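Local atomic coordinates of butyrophilin subfamily 1 member A1 (Bos taurus, PDB entry 4HH8), a protein that probably takes part in the secretion of milk-fat droplets and may inhibit the proliferation and cytokine secretion of activated T cells. Residues A[107-112]-A[118-123]; A[160-163]-A[169-172]; A[60-65]-A[70-75]. The protein carries 1 engineered substitution. One frame throughout, in Å; residues are numbered along the deposited sequence.

Interaction 1: residues A[107-112]-A[118-123]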
loop_
_atom_site.group_PDB
_atom_site.type_symbol
_atom_site.label_atom_id
_atom_site.label_comp_id
_atom_site.label_asym_id
_atom_site.label_seq_id
_atom_site.Cartn_x
_atom_site.Cartn_y
_atom_site.Cartn_z
ATOM N N GLU A 107 3.433 10.300 0.022
ATOM C CA GLU A 107 4.248 11.053 -0.933
ATOM C C GLU A 107 5.652 11.215 -0.376
ATOM O O GLU A 107 5.838 11.575 0.797
ATOM C CB GLU A 107 3.622 12.445 -1.136
ATOM C CG GLU A 107 4.333 13.309 -2.178
ATOM C CD GLU A 107 3.847 14.777 -2.181
ATOM O OE1 GLU A 107 2.912 15.076 -2.973
ATOM O OE2 GLU A 107 4.382 15.611 -1.375
ATOM N N TYR A 108 6.642 10.976 -1.216
ATOM C CA TYR A 108 8.027 11.223 -0.836
ATOM C C TYR A 108 8.579 12.212 -1.821
ATOM O O TYR A 108 8.097 12.291 -2.956
ATOM C CB TYR A 108 8.845 9.930 -0.914
ATOM C CG TYR A 108 8.487 8.939 0.146
ATOM C CD1 TYR A 108 9.341 8.727 1.251
ATOM C CD2 TYR A 108 7.288 8.221 0.086
ATOM C CE1 TYR A 108 9.021 7.804 2.243
ATOM C CE2 TYR A 108 6.936 7.304 1.095
ATOM C CZ TYR A 108 7.812 7.089 2.155
ATOM O OH TYR A 108 7.492 6.189 3.147
ATOM N N ARG A 109 9.595 12.956 -1.407
ATOM C CA ARG A 109 10.297 13.821 -2.321
ATOM C C ARG A 109 11.770 13.427 -2.400
ATOM O O ARG A 109 12.404 13.163 -1.382
ATOM C CB ARG A 109 10.119 15.287 -1.905
ATOM C CG ARG A 109 8.660 15.779 -2.007
ATOM C CD ARG A 109 8.636 17.305 -2.087
ATOM N NE ARG A 109 7.295 17.900 -2.183
ATOM C CZ ARG A 109 6.709 18.299 -3.313
ATOM N NH1 ARG A 109 7.321 18.157 -4.485
ATOM N NH2 ARG A 109 5.491 18.842 -3.273
ATOM N N CYS A 110 12.311 13.392 -3.612
ATOM C CA CYS A 110 13.740 13.099 -3.797
ATOM C C CYS A 110 14.471 14.333 -4.260
ATOM O O CYS A 110 14.163 14.885 -5.321
ATOM C CB CYS A 110 13.958 11.986 -4.802
ATOM S SG CYS A 110 13.177 12.328 -6.421
ATOM N N PHE A 111 15.474 14.719 -3.480
ATOM C CA PHE A 111 16.220 15.939 -3.691
ATOM C C PHE A 111 17.688 15.593 -3.982
ATOM O O PHE A 111 18.304 14.822 -3.245
ATOM C CB PHE A 111 16.070 16.749 -2.409
ATOM C CG PHE A 111 16.816 18.041 -2.386
ATOM C CD1 PHE A 111 16.253 19.198 -2.936
ATOM C CD2 PHE A 111 18.038 18.135 -1.726
ATOM C CE1 PHE A 111 16.928 20.411 -2.872
ATOM C CE2 PHE A 111 18.728 19.331 -1.655
ATOM C CZ PHE A 111 18.172 20.482 -2.227
ATOM N N PHE A 112 18.213 16.158 -5.070
ATOM C CA PHE A 112 19.600 15.998 -5.520
ATOM C C PHE A 112 20.256 17.372 -5.468
ATOM O O PHE A 112 19.726 18.295 -6.057
ATOM C CB PHE A 112 19.648 15.573 -6.981
ATOM C CG PHE A 112 19.298 14.153 -7.225
ATOM C CD1 PHE A 112 20.229 13.292 -7.777
ATOM C CD2 PHE A 112 18.029 13.672 -6.953
ATOM C CE1 PHE A 112 19.899 11.965 -8.034
ATOM C CE2 PHE A 112 17.701 12.344 -7.187
ATOM C CZ PHE A 112 18.620 11.496 -7.722
ATOM N N TYR A 118 20.312 22.627 -7.119
ATOM C CA TYR A 118 19.467 21.554 -6.618
ATOM C C TYR A 118 18.217 21.419 -7.467
ATOM O O TYR A 118 17.783 22.384 -8.101
ATOM C CB TYR A 118 19.085 21.785 -5.156
ATOM C CG TYR A 118 18.464 23.146 -4.887
ATOM C CD1 TYR A 118 17.076 23.311 -4.821
ATOM C CD2 TYR A 118 19.276 24.274 -4.694
ATOM C CE1 TYR A 118 16.502 24.582 -4.575
ATOM C CE2 TYR A 118 18.723 25.540 -4.455
ATOM C CZ TYR A 118 17.343 25.691 -4.393
ATOM O OH TYR A 118 16.828 26.953 -4.142
ATOM N N GLU A 119 17.657 20.210 -7.474
ATOM C CA GLU A 119 16.368 19.936 -8.082
ATOM C C GLU A 119 15.703 18.771 -7.348
ATOM O O GLU A 119 16.365 18.032 -6.612
ATOM C CB GLU A 119 16.514 19.643 -9.579
ATOM C CG GLU A 119 15.181 19.426 -10.316
ATOM C CD GLU A 119 14.263 20.639 -10.284
ATOM O OE1 GLU A 119 14.503 21.567 -11.088
ATOM O OE2 GLU A 119 13.303 20.659 -9.463
ATOM N N GLU A 120 14.395 18.628 -7.536
ATOM C CA GLU A 120 13.630 17.578 -6.871
ATOM C C GLU A 120 12.412 17.046 -7.644
ATOM O O GLU A 120 11.921 17.652 -8.618
ATOM C CB GLU A 120 13.223 18.013 -5.465
ATOM C CG GLU A 120 12.254 19.165 -5.476
ATOM C CD GLU A 120 11.833 19.551 -4.093
ATOM O OE1 GLU A 120 12.617 20.236 -3.403
ATOM O OE2 GLU A 120 10.712 19.175 -3.700
ATOM N N ALA A 121 11.943 15.881 -7.196
ATOM C CA ALA A 121 10.803 15.220 -7.801
ATOM C C ALA A 121 10.041 14.518 -6.715
ATOM O O ALA A 121 10.421 14.577 -5.557
ATOM C CB ALA A 121 11.253 14.234 -8.858
ATOM N N ILE A 122 8.971 13.845 -7.110
ATOM C CA ILE A 122 8.005 13.260 -6.205
ATOM C C ILE A 122 7.944 11.785 -6.522
ATOM O O ILE A 122 7.934 11.420 -7.689
ATOM C CB ILE A 122 6.613 13.925 -6.419
ATOM C CG1 ILE A 122 6.638 15.353 -5.867
ATOM C CG2 ILE A 122 5.457 13.127 -5.782
ATOM C CD1 ILE A 122 5.460 16.221 -6.285
ATOM N N VAL A 123 7.965 10.941 -5.493
ATOM C CA VAL A 123 7.666 9.508 -5.639
ATOM C C VAL A 123 6.514 9.167 -4.703
ATOM O O VAL A 123 6.489 9.599 -3.530
ATOM C CB VAL A 123 8.867 8.609 -5.261
ATOM C CG1 VAL A 123 8.695 7.161 -5.817
ATOM C CG2 VAL A 123 10.149 9.182 -5.758
#
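Tyr108, Cys110 and Phe112 pair with Val123, Ala121 and Glu119 in antiparallel hydrogen-bonded register, six N-H to O=C bonds joining 107-112 to 118-123 as the F and G strands of the V-set domain. Tyr108 N gives the shortest, 2.7 Å to Val123 O, and that same carbonyl oxygen lies in the plane of the tyrosine ring, at its edge. On this face Cys110 SG comes to 3.6 Å from Ala121 CB while it closes the disulfide with Cys36. The Tyr108 ring leads away, its hydroxyl bonding the backbone oxygen of Asp104, a tyrosine corner.

The other face is polar at one end, aromatic at the other. Arg109 runs beside Ile122, extended from CG to NE, and NH1 lies 3.2 Å from Ile122 CG1. A long ion pair, 3.6 Å from Arg109 NH1 to Glu120 OE2, crosses the strands, while within its own strand Arg109 NE lies 3.8 Å from Glu107 OE2, well off the guanidinium plane, a contact of charge alone. Phe111, with CG anti to its N (chi1 178°), sends CZ to 3.3 Å from Tyr118 CB, the rings meeting obliquely.

The backbone bonds probably fix the pairing, while the long charge network adds mainly electrostatic attraction.

Interaction 2: residues A[160-163]-A[169-172]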
loop_
_atom_site.group_PDB
_atom_site.type_symbol
_atom_site.label_atom_id
_atom_site.label_comp_id
_atom_site.label_asym_id
_atom_site.label_seq_id
_atom_site.Cartn_x
_atom_site.Cartn_y
_atom_site.Cartn_z
ATOM N N GLN A 160 -12.622 -3.799 -0.605
ATOM C CA GLN A 160 -13.980 -3.739 -1.113
ATOM C C GLN A 160 -14.616 -5.082 -0.859
ATOM O O GLN A 160 -13.940 -6.105 -0.916
ATOM C CB GLN A 160 -13.949 -3.417 -2.620
ATOM C CG GLN A 160 -15.216 -3.789 -3.484
ATOM C CD GLN A 160 -14.947 -3.641 -4.999
ATOM O OE1 GLN A 160 -14.828 -4.621 -5.724
ATOM N NE2 GLN A 160 -14.798 -2.416 -5.452
ATOM N N VAL A 161 -15.904 -5.063 -0.538
ATOM C CA VAL A 161 -16.694 -6.249 -0.312
ATOM C C VAL A 161 -17.671 -6.380 -1.497
ATOM O O VAL A 161 -18.271 -5.408 -1.881
ATOM C CB VAL A 161 -17.511 -6.115 0.975
ATOM C CG1 VAL A 161 -18.338 -7.355 1.222
ATOM C CG2 VAL A 161 -16.592 -5.821 2.236
ATOM N N GLN A 162 -17.830 -7.580 -2.061
ATOM C CA GLN A 162 -18.799 -7.801 -3.127
ATOM C C GLN A 162 -19.556 -9.088 -2.805
ATOM O O GLN A 162 -18.951 -10.116 -2.562
ATOM C CB GLN A 162 -18.080 -7.835 -4.507
ATOM C CG GLN A 162 -18.850 -8.449 -5.702
ATOM C CD GLN A 162 -17.894 -9.039 -6.823
ATOM O OE1 GLN A 162 -17.105 -9.995 -6.593
ATOM N NE2 GLN A 162 -17.993 -8.478 -8.023
ATOM N N TRP A 163 -20.870 -9.017 -2.753
ATOM C CA TRP A 163 -21.699 -10.211 -2.636
ATOM C C TRP A 163 -22.226 -10.609 -4.000
ATOM O O TRP A 163 -22.648 -9.757 -4.762
ATOM C CB TRP A 163 -22.906 -9.961 -1.737
ATOM C CG TRP A 163 -22.556 -9.571 -0.357
ATOM C CD1 TRP A 163 -22.296 -8.299 0.102
ATOM C CD2 TRP A 163 -22.411 -10.440 0.753
ATOM N NE1 TRP A 163 -22.020 -8.330 1.435
ATOM C CE2 TRP A 163 -22.071 -9.637 1.863
ATOM C CE3 TRP A 163 -22.565 -11.831 0.934
ATOM C CZ2 TRP A 163 -21.903 -10.164 3.139
ATOM C CZ3 TRP A 163 -22.385 -12.364 2.225
ATOM C CH2 TRP A 163 -22.043 -11.519 3.301
ATOM N N GLU A 169 -24.920 -12.373 -10.222
ATOM C CA GLU A 169 -25.532 -11.073 -9.970
ATOM C C GLU A 169 -25.022 -10.495 -8.615
ATOM O O GLU A 169 -25.354 -11.013 -7.543
ATOM C CB GLU A 169 -27.081 -11.157 -9.996
ATOM C CG GLU A 169 -27.701 -12.224 -10.949
ATOM C CD GLU A 169 -27.906 -11.759 -12.418
ATOM O OE1 GLU A 169 -28.547 -10.692 -12.649
ATOM O OE2 GLU A 169 -27.443 -12.488 -13.341
ATOM N N GLU A 170 -24.191 -9.452 -8.683
ATOM C CA GLU A 170 -23.781 -8.707 -7.485
ATOM C C GLU A 170 -24.951 -7.996 -6.775
ATOM O O GLU A 170 -25.885 -7.518 -7.410
ATOM C CB GLU A 170 -22.646 -7.713 -7.793
ATOM C CG GLU A 170 -22.285 -6.801 -6.570
ATOM C CD GLU A 170 -21.152 -5.806 -6.810
ATOM O OE1 GLU A 170 -20.977 -5.340 -7.964
ATOM O OE2 GLU A 170 -20.437 -5.481 -5.832
ATOM N N PHE A 171 -24.914 -7.968 -5.449
ATOM C CA PHE A 171 -25.831 -7.158 -4.690
ATOM C C PHE A 171 -25.071 -6.552 -3.511
ATOM O O PHE A 171 -24.014 -7.068 -3.141
ATOM C CB PHE A 171 -27.062 -7.958 -4.276
ATOM C CG PHE A 171 -26.760 -9.161 -3.453
ATOM C CD1 PHE A 171 -26.777 -9.092 -2.076
ATOM C CD2 PHE A 171 -26.486 -10.363 -4.052
ATOM C CE1 PHE A 171 -26.505 -10.202 -1.308
ATOM C CE2 PHE A 171 -26.229 -11.481 -3.301
ATOM C CZ PHE A 171 -26.246 -11.394 -1.910
ATOM N N PRO A 172 -25.543 -5.408 -2.969
ATOM C CA PRO A 172 -24.754 -4.718 -1.954
ATOM C C PRO A 172 -24.870 -5.309 -0.542
ATOM O O PRO A 172 -25.765 -6.110 -0.306
ATOM C CB PRO A 172 -25.324 -3.298 -1.968
ATOM C CG PRO A 172 -26.644 -3.439 -2.542
ATOM C CD PRO A 172 -26.556 -4.516 -3.555
HETATM O O HOH W 1 -21.672 -6.293 -2.826
#
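Trp163 lays its CB over one face of the Phe171 ring, 3.7 Å from the ring centroid, a CH-pi contact displaced toward the rim. The indole and phenyl planes are near parallel but so far slid apart that they barely overlap, so the methylene rather than the indole does the touching. Phe171 achieves this with CG between its backbone N and carbonyl carbon (chi1 59°), which carries the ring to the tryptophan. Alongside it in the backbone, Phe171 N donates to Trp163 O at 3.0 Å, the one direct hydrogen bond between the segments.

A water accepts a hydrogen bond from Trp163 N at 2.8 Å and gives a weak one to Glu170 OE2; its approach to Phe171 O is too short to be trusted in detail. The extended Glu170 chain crosses that of Gln162 at about a right angle, leaving OE2 3.4 Å from Gln162 CG. Farther out, the indole NE1 is hydrogen-bonded to Ser173 OG, which helps to hold the tryptophan.

This is the C-C' hairpin of the second Ig domain. Strand 170-171 edges a four-stranded sheet beside 160-165, and Trp163 reaches inward to Cys150 on strand 146-155, Val192 on 186-194 and Cys204 on 201-208.

Interaction 3: residues A[60-65]-A[70-75]. Unlike the reference sequence in segment 60-65: Leu62 (reference Val).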
loop_
_atom_site.group_PDB
_atom_site.type_symbol
_atom_site.label_atom_id
_atom_site.label_comp_id
_atom_site.label_asym_id
_atom_site.label_seq_id
_atom_site.Cartn_x
_atom_site.Cartn_y
_atom_site.Cartn_z
ATOM N N VAL A 60 14.039 10.929 5.393
ATOM C CA VAL A 60 13.914 9.484 5.291
ATOM C C VAL A 60 15.308 8.874 5.063
ATOM O O VAL A 60 15.655 7.847 5.657
ATOM C CB VAL A 60 12.945 9.115 4.118
ATOM C CG1 VAL A 60 12.953 7.605 3.824
ATOM C CG2 VAL A 60 11.568 9.581 4.440
ATOM N N PHE A 61 16.080 9.499 4.173
ATOM C CA PHE A 61 17.408 9.025 3.796
ATOM C C PHE A 61 18.251 10.225 3.338
ATOM O O PHE A 61 17.763 11.142 2.639
ATOM C CB PHE A 61 17.374 7.921 2.729
ATOM C CG PHE A 61 18.747 7.503 2.275
ATOM C CD1 PHE A 61 19.456 6.523 2.962
ATOM C CD2 PHE A 61 19.367 8.149 1.227
ATOM C CE1 PHE A 61 20.752 6.177 2.575
ATOM C CE2 PHE A 61 20.669 7.820 0.858
ATOM C CZ PHE A 61 21.362 6.831 1.527
ATOM N N LEU A 62 19.490 10.259 3.809
ATOM C CA LEU A 62 20.400 11.334 3.456
ATOM C C LEU A 62 21.812 10.800 3.206
ATOM O O LEU A 62 22.410 10.131 4.062
ATOM C CB LEU A 62 20.380 12.463 4.493
ATOM C CG LEU A 62 21.227 13.688 4.137
ATOM C CD1 LEU A 62 20.853 14.301 2.770
ATOM C CD2 LEU A 62 21.233 14.783 5.258
ATOM N N SER A 63 22.302 11.032 1.995
ATOM C CA SER A 63 23.709 10.807 1.673
ATOM C C SER A 63 24.339 12.149 1.357
ATOM O O SER A 63 23.751 12.947 0.619
ATOM C CB SER A 63 23.839 9.916 0.460
ATOM O OG SER A 63 25.180 9.528 0.283
ATOM N N ARG A 64 25.503 12.420 1.931
ATOM C CA ARG A 64 26.379 13.518 1.464
ATOM C C ARG A 64 27.793 13.015 1.282
ATOM O O ARG A 64 28.262 12.167 2.036
ATOM C CB ARG A 64 26.423 14.676 2.448
ATOM C CG ARG A 64 25.281 15.654 2.327
ATOM C CD ARG A 64 25.666 16.998 2.997
ATOM N NE ARG A 64 24.510 17.565 3.697
ATOM C CZ ARG A 64 24.209 17.324 4.973
ATOM N NH1 ARG A 64 24.986 16.542 5.711
ATOM N NH2 ARG A 64 23.125 17.872 5.510
ATOM N N GLU A 65 28.476 13.529 0.268
ATOM C CA GLU A 65 29.872 13.164 0.033
ATOM C C GLU A 65 30.049 11.648 0.083
ATOM O O GLU A 65 30.950 11.133 0.760
ATOM C CB GLU A 65 30.799 13.858 1.052
ATOM C CG GLU A 65 31.702 14.944 0.452
ATOM C CD GLU A 65 31.121 16.351 0.594
ATOM O OE1 GLU A 65 31.081 16.881 1.740
ATOM O OE2 GLU A 65 30.720 16.935 -0.446
ATOM N N GLU A 70 23.369 9.167 9.062
ATOM C CA GLU A 70 22.309 8.597 9.926
ATOM C C GLU A 70 21.684 9.555 10.944
ATOM O O GLU A 70 20.485 9.468 11.245
ATOM C CB GLU A 70 22.802 7.346 10.652
ATOM C CG GLU A 70 23.097 6.156 9.752
ATOM C CD GLU A 70 23.350 4.862 10.538
ATOM O OE1 GLU A 70 22.412 4.016 10.606
ATOM O OE2 GLU A 70 24.478 4.696 11.086
ATOM N N GLY A 71 22.495 10.458 11.495
ATOM C CA GLY A 71 22.009 11.398 12.484
ATOM C C GLY A 71 21.093 12.488 11.949
ATOM O O GLY A 71 20.530 13.274 12.725
ATOM N N GLU A 72 20.961 12.559 10.627
ATOM C CA GLU A 72 20.089 13.529 9.992
ATOM C C GLU A 72 18.834 12.827 9.431
ATOM O O GLU A 72 18.020 13.455 8.751
ATOM C CB GLU A 72 20.839 14.249 8.877
ATOM C CG GLU A 72 22.109 14.997 9.315
ATOM C CD GLU A 72 22.461 16.135 8.385
ATOM O OE1 GLU A 72 21.547 16.895 7.947
ATOM O OE2 GLU A 72 23.661 16.263 8.082
ATOM N N GLU A 73 18.714 11.524 9.701
ATOM C CA GLU A 73 17.573 10.700 9.286
ATOM C C GLU A 73 16.567 10.516 10.423
ATOM O O GLU A 73 16.960 10.303 11.581
ATOM C CB GLU A 73 18.070 9.338 8.816
ATOM C CG GLU A 73 19.019 9.450 7.619
ATOM C CD GLU A 73 19.522 8.104 7.099
ATOM O OE1 GLU A 73 19.550 7.125 7.860
ATOM O OE2 GLU A 73 19.891 8.022 5.906
HETATM N N MSE A 74 15.278 10.588 10.107
HETATM C CA MSE A 74 14.214 10.223 11.060
HETATM C C MSE A 74 14.549 8.910 11.728
HETATM O O MSE A 74 15.013 7.963 11.064
HETATM C CB MSE A 74 12.869 10.081 10.371
HETATM C CG MSE A 74 12.243 11.381 9.930
HETATM SE SE MSE A 74 10.739 11.077 8.678
HETATM C CE MSE A 74 11.463 11.817 7.101
ATOM N N ALA A 75 14.312 8.856 13.043
ATOM C CA ALA A 75 14.614 7.658 13.858
ATOM C C ALA A 75 13.845 6.404 13.437
ATOM O O ALA A 75 14.364 5.291 13.540
ATOM C CB ALA A 75 14.429 7.937 15.352
#
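Leu62 and Arg64, on the C' strand of the V-set domain, are met by Glu73 and Glu72 from the loop that leads on to strand 81-85. The strand opens with a classic beta bulge, where Val60 and Phe61 both face Trp51 of strand 48-52.

The charged contact is between Arg64 and Glu72. The guanidinium grips the carboxylate end-on: NH1 lies 2.7 Å from Glu72 OE2, and NH2 bonds both OE2 and OE1, each at 3.1 Å. OE2 sits near the guanidinium plane and takes both nitrogens from one face of the carboxylate, on its syn side. The two planes are turned 40° apart. Leu62, where the reference sequence has valine, packs a methyl beside this salt bridge: CD2 lies 3.4 Å from Glu72 OE1 and over one face of the Arg64 guanidinium, displaced toward its rim. Without the carboxylate, as with an alanine here, the Arg64 guanidinium would probably lose its close mate, keep the long, weak ion pair of NE with Glu48, and be freer to turn.

A single hydrogen bond ties loop side chain to strand backbone. Leu62 N donates nearly straight (163°) to the anti lone pair of Glu73 OE2, 3.1 Å away. Glu73 reaches it with an extended chain that lies alongside Phe61. Glu68 brings a second carboxylate close to the same oxygen, which would be expected to favour protonation of one of the two acids.

The apolar contact proper is at the start of the segment, where selenomethionine Met74, bent at chi3 (-113°), brings CE to 3.5 Å from Val60 CG2, a tight fit.

In the fold
Along the chain interaction 3 comes first, then interaction 1, then interaction 2. Interactions 3 and 1 belong to the N-terminal V-set domain: strands 61-64, 106-114 and 117-128 lie in one mixed sheet, with 48-52 between 61-64 and 106-114, and 70-75 is a loop beside it. Their centres are about 15 Å apart and they touch, Tyr108 CE1 packing 3.8 Å from Val60 CG2. Interaction 2 belongs to the second Ig domain, across the chain's centre, its own centre about 40 Å from that of interaction 1 and about 47 Å from that of interaction 3. This piece of the protein, probably its extracellular part, holds two Ig domains in series.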